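Local coordinates for protein putative phosphoenolpyruvate-dependent sugar phosphotransferase system (PTS) permease (Klebsiella pneumoniae subsp. pneumoniae, PDB 3MTQ) that probably serves as a mannose-type EIIA component of the sugar phosphotransferase system, passing on phosphoryl groups during sugar uptake, at residues Ile116-Ser121 against Glu128-Glu133. Numbering follows the deposited sequence.
Sequences IDLLIS and EKLITE
L118 and L130 carry this contact, and it is chiefly apolar. Their side chains meet at about a right angle, with CD2 of L118 running in against CG of L130 at 3.6 Å and against both of its methyls at slightly longer range. L130 has CG anti to its backbone N (chi1 170°), which sends its branches across to the facing helix; CD1 then goes on past L118 to the C-terminal end of that helix. There CD1 of L130 lies 3.7 Å from CB of S121 and 3.3 Å from the carbonyl O of S121, with the O of L118 also close by. I131 adds little beyond its backbone: CA of I131 sits 4.3 Å from CD2 of L118, while its side chain turns to H105 and L107 of strand 104-108.

The two helices are consecutive, 112-120 and 127-141, and form an antiparallel helical hairpin beside the parallel four-stranded sheet of order 2-1-3-4, the alpha/beta core expected of a mannose-type EIIA domain. Their short segments run at 150° to each other, with axes 9.5 Å apart. S121 is where the first helix gives way to the connecting turn; its OG makes a weak bond back to the O of D117, which also accepts the backbone N of S121.

Polar groups meet more loosely. In one of the two conformers of D117, its OD2 stands 3.9 Å from the O of E133, and the two carboxylates stay well apart. K129 reaches along its own helix to E133, a long salt bridge of 4.0 Å between NZ of K129 and OE1 of E133, and NZ has a second carboxylate partner in E124. On the same helix, I131 also packs on Y144 of the second subunit.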
ATOM      1  N   ILE A 116       1.616  10.123  -2.293  1.00 21.03           N
ATOM      2  CA  ILE A 116       2.425  11.055  -3.071  0.50 21.56           C
ATOM      3  C   ILE A 116       1.549  12.097  -3.807  1.00 22.23           C
ATOM      4  O   ILE A 116       1.836  13.310  -3.806  1.00 21.68           O
ATOM      5  CB  ILE A 116       3.310  10.300  -4.078  0.50 21.70           C
ATOM      6  CG1 ILE A 116       4.387   9.500  -3.324  0.50 22.58           C
ATOM      7  CG2 ILE A 116       4.001  11.275  -5.014  0.50 22.78           C
ATOM      8  CD1 ILE A 116       5.084  10.341  -2.291  0.50 25.31           C
ATOM      9  N   ASP A 117       0.471  11.632  -4.437  1.00 23.21           N
ATOM     10  CA  ASP A 117      -0.444  12.543  -5.148  0.50 23.57           C
ATOM     11  C   ASP A 117      -1.109  13.554  -4.208  1.00 23.25           C
ATOM     12  O   ASP A 117      -1.226  14.747  -4.534  1.00 22.59           O
ATOM     13  CB  ASP A 117      -1.525  11.783  -5.924  0.50 24.53           C
ATOM     14  CG  ASP A 117      -2.015  12.557  -7.148  0.50 26.46           C
ATOM     15  OD1 ASP A 117      -1.195  12.708  -8.072  0.50 32.54           O
ATOM     16  OD2 ASP A 117      -3.182  13.040  -7.193  0.50 30.55           O
ATOM     17  N   LEU A 118      -1.557  13.092  -3.046  1.00 23.27           N
ATOM     18  CA  LEU A 118      -2.124  13.955  -2.001  1.00 23.78           C
ATOM     19  C   LEU A 118      -1.125  15.027  -1.539  1.00 24.85           C
ATOM     20  O   LEU A 118      -1.484  16.202  -1.399  1.00 23.32           O
ATOM     21  CB  LEU A 118      -2.588  13.127  -0.795  1.00 24.19           C
ATOM     22  CG  LEU A 118      -3.865  12.302  -1.026  1.00 23.98           C
ATOM     23  CD1 LEU A 118      -4.135  11.240   0.075  1.00 23.50           C
ATOM     24  CD2 LEU A 118      -5.027  13.274  -1.169  1.00 25.30           C
ATOM     25  N   LEU A 119       0.124  14.627  -1.300  1.00 26.30           N
ATOM     26  CA  LEU A 119       1.117  15.558  -0.804  1.00 27.64           C
ATOM     27  C   LEU A 119       1.553  16.612  -1.840  1.00 28.39           C
ATOM     28  O   LEU A 119       1.692  17.789  -1.481  1.00 29.45           O
ATOM     29  CB  LEU A 119       2.313  14.791  -0.213  1.00 28.24           C
ATOM     30  CG  LEU A 119       2.043  13.997   1.072  1.00 30.06           C
ATOM     31  CD1 LEU A 119       3.321  13.186   1.445  1.00 28.39           C
ATOM     32  CD2 LEU A 119       1.584  14.869   2.256  1.00 30.24           C
ATOM     33  N   ILE A 120       1.760  16.194  -3.093  1.00 28.87           N
ATOM     34  CA  ILE A 120       1.958  17.088  -4.270  1.00 29.75           C
ATOM     35  C   ILE A 120       0.882  18.186  -4.386  1.00 29.47           C
ATOM     36  O   ILE A 120       1.201  19.370  -4.489  1.00 27.78           O
ATOM     37  CB  ILE A 120       1.966  16.249  -5.594  1.00 29.69           C
ATOM     38  CG1 ILE A 120       3.301  15.508  -5.734  1.00 29.75           C
ATOM     39  CG2 ILE A 120       1.678  17.108  -6.862  1.00 30.71           C
ATOM     40  CD1 ILE A 120       3.371  14.644  -6.923  1.00 27.99           C
ATOM     41  N   SER A 121      -0.392  17.770  -4.356  1.00 29.63           N
ATOM     42  CA  SER A 121      -1.530  18.680  -4.404  1.00 29.13           C
ATOM     43  C   SER A 121      -1.960  19.258  -3.071  1.00 28.70           C
ATOM     44  O   SER A 121      -3.099  19.560  -2.859  1.00 29.54           O
ATOM     45  CB  SER A 121      -2.688  17.937  -5.051  1.00 29.33           C
ATOM     46  OG  SER A 121      -2.285  17.528  -6.327  1.00 30.75           O
ATOM     47  N   GLU A 128     -12.522  17.754  -1.381  1.00 27.54           N
ATOM     48  CA  GLU A 128     -13.203  16.730  -2.195  0.50 27.76           C
ATOM     49  C   GLU A 128     -12.450  16.460  -3.487  1.00 27.34           C
ATOM     50  O   GLU A 128     -12.296  15.300  -3.910  1.00 26.89           O
ATOM     51  CB  GLU A 128     -14.629  17.165  -2.583  0.50 27.89           C
ATOM     52  CG  GLU A 128     -15.753  16.548  -1.751  0.50 29.22           C
ATOM     53  CD  GLU A 128     -17.126  16.914  -2.291  0.50 30.40           C
ATOM     54  OE1 GLU A 128     -17.455  16.485  -3.416  0.50 32.13           O
ATOM     55  OE2 GLU A 128     -17.870  17.634  -1.589  0.50 33.58           O
ATOM     56  N   LYS A 129     -12.016  17.541  -4.131  1.00 27.34           N
ATOM     57  CA  LYS A 129     -11.270  17.497  -5.383  1.00 27.31           C
ATOM     58  C   LYS A 129      -9.915  16.865  -5.165  1.00 25.21           C
ATOM     59  O   LYS A 129      -9.522  16.001  -5.902  1.00 25.29           O
ATOM     60  CB  LYS A 129     -11.127  18.911  -5.961  1.00 28.49           C
ATOM     61  CG  LYS A 129     -10.287  19.062  -7.207  1.00 30.81           C
ATOM     62  CD  LYS A 129     -10.299  20.529  -7.682  1.00 33.78           C
ATOM     63  CE  LYS A 129      -9.268  20.776  -8.788  1.00 36.05           C
ATOM     64  NZ  LYS A 129      -7.964  21.247  -8.260  1.00 39.61           N
ATOM     65  N   LEU A 130      -9.204  17.285  -4.125  1.00 24.01           N
ATOM     66  CA  LEU A 130      -7.932  16.641  -3.757  1.00 22.32           C
ATOM     67  C   LEU A 130      -8.012  15.101  -3.646  1.00 21.37           C
ATOM     68  O   LEU A 130      -7.197  14.352  -4.243  1.00 21.47           O
ATOM     69  CB  LEU A 130      -7.475  17.210  -2.412  1.00 22.19           C
ATOM     70  CG  LEU A 130      -6.292  16.560  -1.659  1.00 22.10           C
ATOM     71  CD1 LEU A 130      -4.997  16.875  -2.353  1.00 24.21           C
ATOM     72  CD2 LEU A 130      -6.221  17.039  -0.273  1.00 26.44           C
ATOM     73  N   ILE A 131      -8.922  14.637  -2.809  1.00 20.20           N
ATOM     74  CA  ILE A 131      -9.068  13.222  -2.489  1.00 21.40           C
ATOM     75  C   ILE A 131      -9.546  12.389  -3.714  1.00 21.63           C
ATOM     76  O   ILE A 131      -8.982  11.377  -4.042  1.00 21.76           O
ATOM     77  CB  ILE A 131     -10.045  13.032  -1.298  1.00 21.05           C
ATOM     78  CG1 ILE A 131      -9.370  13.522   0.042  1.00 22.81           C
ATOM     79  CG2 ILE A 131     -10.453  11.577  -1.197  1.00 21.16           C
ATOM     80  CD1 ILE A 131     -10.343  13.898   1.157  1.00 22.98           C
ATOM     81  N   THR A 132     -10.579  12.852  -4.390  1.00 22.42           N
ATOM     82  CA  THR A 132     -11.070  12.132  -5.552  1.00 22.96           C
ATOM     83  C   THR A 132     -10.017  12.072  -6.672  1.00 22.93           C
ATOM     84  O   THR A 132      -9.766  10.992  -7.207  1.00 24.26           O
ATOM     85  CB  THR A 132     -12.410  12.734  -6.060  1.00 23.15           C
ATOM     86  OG1 THR A 132     -12.245  14.132  -6.244  1.00 26.87           O
ATOM     87  CG2 THR A 132     -13.528  12.513  -5.050  1.00 24.15           C
ATOM     88  N   GLU A 133      -9.395  13.210  -7.007  1.00 22.93           N
ATOM     89  CA  GLU A 133      -8.305  13.242  -8.002  1.00 23.21           C
ATOM     90  C   GLU A 133      -7.109  12.355  -7.622  1.00 23.19           C
ATOM     91  O   GLU A 133      -6.543  11.612  -8.462  1.00 22.87           O
ATOM     92  CB  GLU A 133      -7.833  14.678  -8.292  1.00 24.00           C
ATOM     93  CG  GLU A 133      -8.861  15.505  -9.140  1.00 26.89           C
ATOM     94  CD  GLU A 133      -8.402  16.916  -9.514  1.00 31.45           C
ATOM     95  OE1 GLU A 133      -7.349  17.413  -9.017  1.00 32.38           O
ATOM     96  OE2 GLU A 133      -9.130  17.549 -10.301  1.00 32.32           O
TER